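Local coordinates for uncharacterized protein ygiD (Escherichia coli, PDB 2PW6) that opens the aromatic ring of dihydroxyphenylalanine between carbons 4 and 5 in vitro, as a zinc-dependent extradiol dioxygenase whose physiological substrate is unknown, at residues 173-178 against 262-267; 195-200 against 217-222. All blocks are in the same frame, centred on the assembly; numbering follows the deposited sequence.

Contact 1: 173-178 against 262-267; sequences GNVVHN and SLSMLS. With ZN (zinc ion), chain D.
Two direct hydrogen bonds tie loop 173-178, which follows strand 167-173, to the backbone of Ser264, just past a classic beta bulge formed by Ser262 and Leu263 at the start of strand 263-264. Ser264 N donates to Val176 O at 3.1 Å, while Ser264 O receives Asn174 ND2 at 2.7 Å, the donor tilted 26° from the carbonyl plane. CG of Asn174 lies beside its own backbone N (chi1 -69°), which swings the amide over to this carbonyl; ND2 also gives a hydrogen bond to His22 O. A water accepts from Val175 N and donates to Ser264 O and Leu266 O.

Aliphatic groups pack around these bonds: the Leu263 methyl CD1 lies against the Asn174 amide, 3.6 Å from OD1, and 3.9 Å from His177 CD2. CB of Ser264 packs on CB of Val176 at 3.6 Å, and its hydroxyl is hydrogen-bonded to Asn198.

His177, an experimentally assigned zinc ligand, here holds an ion separate from that of His22, His57 and His234, through ND1 at 2.0 Å and His177 O at 2.3 Å; His177 NE2 is hydrogen-bonded to Asp86 of the second subunit. A leucine in place of Asn174 would probably leave both Ser264 O and His22 O without their amide donor. Buried polar bonds thus fix a metal-binding loop, with Asn174 joining the strand to zinc ligand His22.

Contact 2: 195-200 against 217-222; sequences TSFNEY and VNYLDH
An aromatic cluster of Phe197, Tyr200 and His222 joins helix 192-202 to the end of the 3-10 turn 219-221. The imidazole of His222 lies against both helix side chains. Phe197 turns its edge toward the imidazole face in an offset edge-to-face pair, centroids 5.4 Å apart and planes at 79°; the nearest atoms are Phe197 CD1 and His222 ND1, 3.6 Å apart. Tyr200 meets the same imidazole obliquely, with the planes at 31°, and His222 CD2 sits 3.4 Å from Tyr200 CG, over one face of the phenol ring but toward its rim. At the edge of the imidazole, Ser196 OG comes to 3.6 Å from His222 CE1.

The Phe197 ring extends to the turn itself because CG stands opposite the backbone nitrogen (chi1 -176°): Phe197 CE1 meets Tyr219 O edge-on at 3.6 Å, and CZ packs on Tyr219 CD1 at 3.7 Å. The Tyr219 ring in turn stacks on Tyr235, while the Tyr200 hydroxyl makes a weak hydrogen bond to Pro215 O.

Ring packing, rather than direct hydrogen bonding, therefore joins helix and turn here, and His222 serves through its flat imidazole, one side of which lies over Phe197 and Tyr200, three residues apart on the helix.

Overall arrangement
Contact 1 is wholly buried, its centre about 11 Å from the centre of the chain and beside the zinc sites, whereas the centre of contact 2 lies about 17 Å from the centre of the chain and the contact is only partly buried. Along the sequence contact 2 is nested within the loop that contact 1 closes. Their chemistry differs accordingly: backbone and amide hydrogen bonds with a bridging water inside, aromatic packing farther out. Helix 192-202 connects them, since its Phe197 and Tyr200 serve contact 2 while Asn198 faces contact 1. Phe197 CE2 also packs at 3.3 Å against Val175 O.

Contact 1: 173-178 against 262-267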
loop_
_atom_site.group_PDB
_atom_site.type_symbol
_atom_site.label_atom_id
_atom_site.label_comp_id
_atom_site.label_asym_id
_atom_site.label_seq_id
_atom_site.Cartn_x
_atom_site.Cartn_y
_atom_site.Cartn_z
ATOM N N GLY A 173 7.588 11.690 0.018
ATOM C CA GLY A 173 7.862 10.890 -1.179
ATOM C C GLY A 173 9.320 10.489 -1.164
ATOM O O GLY A 173 9.807 10.059 -0.128
ATOM N N ASN A 174 10.017 10.674 -2.297
ATOM C CA ASN A 174 11.409 10.153 -2.500
ATOM C C ASN A 174 11.933 10.739 -3.794
ATOM O O ASN A 174 11.376 10.463 -4.884
ATOM C CB ASN A 174 11.486 8.597 -2.618
ATOM C CG ASN A 174 11.163 7.844 -1.310
ATOM O OD1 ASN A 174 10.175 7.073 -1.254
ATOM N ND2 ASN A 174 12.030 7.983 -0.286
ATOM N N VAL A 175 12.975 11.564 -3.698
ATOM C CA VAL A 175 13.561 12.199 -4.868
ATOM C C VAL A 175 14.290 11.203 -5.827
ATOM O O VAL A 175 14.488 11.516 -7.035
ATOM C CB VAL A 175 14.475 13.378 -4.480
ATOM C CG1 VAL A 175 13.736 14.325 -3.543
ATOM C CG2 VAL A 175 15.806 12.879 -3.842
ATOM N N VAL A 176 14.626 10.012 -5.319
ATOM C CA VAL A 176 15.035 8.873 -6.174
ATOM C C VAL A 176 14.177 7.667 -5.882
ATOM O O VAL A 176 14.110 7.189 -4.728
ATOM C CB VAL A 176 16.570 8.423 -6.020
ATOM C CG1 VAL A 176 16.897 7.304 -7.019
ATOM C CG2 VAL A 176 17.530 9.595 -6.176
ATOM N N HIS A 177 13.540 7.137 -6.927
ATOM C CA HIS A 177 12.530 6.147 -6.673
ATOM C C HIS A 177 12.258 5.269 -7.866
ATOM O O HIS A 177 11.292 5.487 -8.618
ATOM C CB HIS A 177 11.214 6.817 -6.167
ATOM C CG HIS A 177 10.166 5.829 -5.752
ATOM N ND1 HIS A 177 9.427 5.096 -6.671
ATOM C CD2 HIS A 177 9.785 5.406 -4.519
ATOM C CE1 HIS A 177 8.580 4.322 -6.002
ATOM N NE2 HIS A 177 8.791 4.477 -4.702
ATOM N N ASN A 178 13.080 4.241 -8.005
ATOM C CA ASN A 178 12.945 3.281 -9.086
ATOM C C ASN A 178 13.022 1.940 -8.409
ATOM O O ASN A 178 14.090 1.561 -7.940
ATOM C CB ASN A 178 14.051 3.463 -10.140
ATOM C CG ASN A 178 13.788 2.647 -11.420
ATOM O OD1 ASN A 178 13.245 1.565 -11.351
ATOM N ND2 ASN A 178 14.137 3.203 -12.586
ATOM N N SER A 262 18.986 2.628 -4.497
ATOM C CA SER A 262 18.322 3.765 -5.156
ATOM C C SER A 262 17.146 4.439 -4.424
ATOM O O SER A 262 16.615 5.403 -4.928
ATOM C CB SER A 262 17.924 3.413 -6.597
ATOM O OG SER A 262 17.158 2.248 -6.572
ATOM N N LEU A 263 16.749 3.964 -3.251
ATOM C CA LEU A 263 15.725 4.680 -2.488
ATOM C C LEU A 263 16.303 5.899 -1.770
ATOM O O LEU A 263 16.880 5.768 -0.693
ATOM C CB LEU A 263 15.024 3.742 -1.509
ATOM C CG LEU A 263 13.682 4.185 -0.905
ATOM C CD1 LEU A 263 12.584 4.502 -1.981
ATOM C CD2 LEU A 263 13.205 3.090 -0.018
ATOM N N SER A 264 16.142 7.091 -2.347
ATOM C CA SER A 264 16.641 8.280 -1.638
ATOM C C SER A 264 15.760 8.782 -0.469
ATOM O O SER A 264 14.526 8.873 -0.567
ATOM C CB SER A 264 17.024 9.422 -2.560
ATOM O OG SER A 264 17.501 10.498 -1.764
HETATM N N MSE A 265 16.438 9.075 0.638
HETATM C CA MSE A 265 15.785 9.349 1.914
HETATM C C MSE A 265 15.976 10.809 2.271
HETATM O O MSE A 265 15.701 11.234 3.396
HETATM C CB MSE A 265 16.338 8.443 3.029
HETATM C CG MSE A 265 15.956 6.966 2.998
HETATM SE SE MSE A 265 14.049 6.461 2.764
HETATM C CE MSE A 265 13.854 5.122 4.146
ATOM N N LEU A 266 16.456 11.575 1.300
ATOM C CA LEU A 266 16.612 12.998 1.424
ATOM C C LEU A 266 15.343 13.727 1.909
ATOM O O LEU A 266 14.354 13.847 1.160
ATOM C CB LEU A 266 17.047 13.583 0.088
ATOM C CG LEU A 266 17.285 15.090 0.086
ATOM C CD1 LEU A 266 18.415 15.481 1.050
ATOM C CD2 LEU A 266 17.630 15.507 -1.279
ATOM N N SER A 267 15.413 14.213 3.152
ATOM C CA SER A 267 14.419 15.097 3.749
ATOM C C SER A 267 14.817 16.582 3.726
ATOM O O SER A 267 16.004 16.925 3.798
ATOM C CB SER A 267 14.130 14.623 5.149
ATOM O OG SER A 267 13.719 13.263 5.082
HETATM ZN ZN ZN D . 9.045 5.060 -8.682
HETATM O O HOH W 1 13.657 11.814 -0.800
#

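Contact 2: 195-200 against 217-222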
loop_
_atom_site.group_PDB
_atom_site.type_symbol
_atom_site.label_atom_id
_atom_site.label_comp_id
_atom_site.label_asym_id
_atom_site.label_seq_id
_atom_site.Cartn_x
_atom_site.Cartn_y
_atom_site.Cartn_z
ATOM N N THR A 195 23.306 8.597 -6.586
ATOM C CA THR A 195 24.049 9.665 -5.878
ATOM C C THR A 195 24.180 10.880 -6.774
ATOM O O THR A 195 23.986 12.027 -6.333
ATOM C CB THR A 195 25.467 9.186 -5.423
ATOM O OG1 THR A 195 25.339 8.221 -4.373
ATOM C CG2 THR A 195 26.292 10.335 -4.902
ATOM N N SER A 196 24.517 10.634 -8.042
ATOM C CA SER A 196 24.521 11.712 -9.039
ATOM C C SER A 196 23.204 12.553 -9.011
ATOM O O SER A 196 23.245 13.761 -8.754
ATOM C CB SER A 196 24.791 11.162 -10.450
ATOM O OG SER A 196 25.051 12.214 -11.363
ATOM N N PHE A 197 22.049 11.922 -9.265
ATOM C CA PHE A 197 20.783 12.695 -9.331
ATOM C C PHE A 197 20.467 13.362 -8.005
ATOM O O PHE A 197 20.086 14.529 -7.972
ATOM C CB PHE A 197 19.591 11.875 -9.816
ATOM C CG PHE A 197 18.312 12.695 -9.965
ATOM C CD1 PHE A 197 18.083 13.445 -11.119
ATOM C CD2 PHE A 197 17.345 12.716 -8.939
ATOM C CE1 PHE A 197 16.895 14.213 -11.254
ATOM C CE2 PHE A 197 16.169 13.464 -9.068
ATOM C CZ PHE A 197 15.944 14.220 -10.224
ATOM N N ASN A 198 20.679 12.634 -6.917
ATOM C CA ASN A 198 20.446 13.150 -5.574
ATOM C C ASN A 198 21.223 14.429 -5.266
ATOM O O ASN A 198 20.678 15.383 -4.687
ATOM C CB ASN A 198 20.774 12.072 -4.550
ATOM C CG ASN A 198 20.060 12.280 -3.233
ATOM O OD1 ASN A 198 18.829 12.105 -3.135
ATOM N ND2 ASN A 198 20.821 12.628 -2.202
ATOM N N GLU A 199 22.497 14.453 -5.674
ATOM C CA GLU A 199 23.368 15.606 -5.442
ATOM C C GLU A 199 22.951 16.827 -6.255
ATOM O O GLU A 199 23.071 17.940 -5.788
ATOM C CB GLU A 199 24.853 15.227 -5.692
ATOM C CG GLU A 199 25.401 14.186 -4.679
ATOM C CD GLU A 199 25.377 14.676 -3.237
ATOM O OE1 GLU A 199 25.601 15.879 -2.993
ATOM O OE2 GLU A 199 25.133 13.859 -2.328
ATOM N N TYR A 200 22.482 16.604 -7.475
ATOM C CA TYR A 200 21.843 17.627 -8.298
ATOM C C TYR A 200 20.577 18.192 -7.636
ATOM O O TYR A 200 20.252 19.369 -7.826
ATOM C CB TYR A 200 21.489 17.022 -9.653
ATOM C CG TYR A 200 20.645 17.876 -10.578
ATOM C CD1 TYR A 200 21.181 19.012 -11.205
ATOM C CD2 TYR A 200 19.318 17.530 -10.863
ATOM C CE1 TYR A 200 20.418 19.788 -12.080
ATOM C CE2 TYR A 200 18.540 18.305 -11.745
ATOM C CZ TYR A 200 19.096 19.430 -12.348
ATOM O OH TYR A 200 18.340 20.197 -13.231
ATOM N N VAL A 217 12.699 21.988 -11.077
ATOM C CA VAL A 217 11.457 21.940 -11.834
ATOM C C VAL A 217 11.708 21.213 -13.147
ATOM O O VAL A 217 10.881 20.435 -13.594
ATOM C CB VAL A 217 10.880 23.363 -12.084
ATOM C CG1 VAL A 217 9.873 23.374 -13.240
ATOM C CG2 VAL A 217 10.270 23.900 -10.802
ATOM N N ASN A 218 12.858 21.500 -13.760
ATOM C CA ASN A 218 13.299 20.846 -15.002
ATOM C C ASN A 218 14.147 19.604 -14.702
ATOM O O ASN A 218 15.149 19.358 -15.381
ATOM C CB ASN A 218 14.127 21.824 -15.866
ATOM C CG ASN A 218 13.317 23.019 -16.355
ATOM O OD1 ASN A 218 12.336 22.878 -17.086
ATOM N ND2 ASN A 218 13.747 24.205 -15.968
ATOM N N TYR A 219 13.752 18.834 -13.688
ATOM C CA TYR A 219 14.585 17.747 -13.160
ATOM C C TYR A 219 14.875 16.653 -14.209
ATOM O O TYR A 219 15.924 16.041 -14.186
ATOM C CB TYR A 219 13.998 17.157 -11.862
ATOM C CG TYR A 219 12.759 16.327 -12.097
ATOM C CD1 TYR A 219 12.806 14.930 -12.076
ATOM C CD2 TYR A 219 11.538 16.935 -12.367
ATOM C CE1 TYR A 219 11.651 14.163 -12.306
ATOM C CE2 TYR A 219 10.395 16.185 -12.598
ATOM C CZ TYR A 219 10.446 14.803 -12.562
ATOM O OH TYR A 219 9.275 14.074 -12.809
ATOM N N LEU A 220 13.957 16.446 -15.144
ATOM C CA LEU A 220 14.159 15.460 -16.206
ATOM C C LEU A 220 15.275 15.831 -17.204
ATOM O O LEU A 220 15.674 14.993 -18.017
ATOM C CB LEU A 220 12.838 15.153 -16.923
ATOM C CG LEU A 220 11.816 14.375 -16.086
ATOM C CD1 LEU A 220 10.475 14.264 -16.822
ATOM C CD2 LEU A 220 12.352 12.998 -15.734
ATOM N N ASP A 221 15.757 17.081 -17.134
ATOM C CA ASP A 221 16.949 17.549 -17.866
ATOM C C ASP A 221 18.257 16.889 -17.419
ATOM O O ASP A 221 19.268 17.005 -18.103
ATOM C CB ASP A 221 17.119 19.068 -17.741
ATOM C CG ASP A 221 16.120 19.836 -18.577
ATOM O OD1 ASP A 221 15.311 19.186 -19.277
ATOM O OD2 ASP A 221 16.131 21.090 -18.523
ATOM N N HIS A 222 18.243 16.214 -16.273
ATOM C CA HIS A 222 19.417 15.503 -15.774
ATOM C C HIS A 222 19.488 14.116 -16.429
ATOM O O HIS A 222 18.446 13.572 -16.849
ATOM C CB HIS A 222 19.318 15.401 -14.254
ATOM C CG HIS A 222 20.589 14.996 -13.566
ATOM N ND1 HIS A 222 20.902 13.683 -13.287
ATOM C CD2 HIS A 222 21.594 15.737 -13.044
ATOM C CE1 HIS A 222 22.041 13.634 -12.622
ATOM N NE2 HIS A 222 22.490 14.865 -12.474
#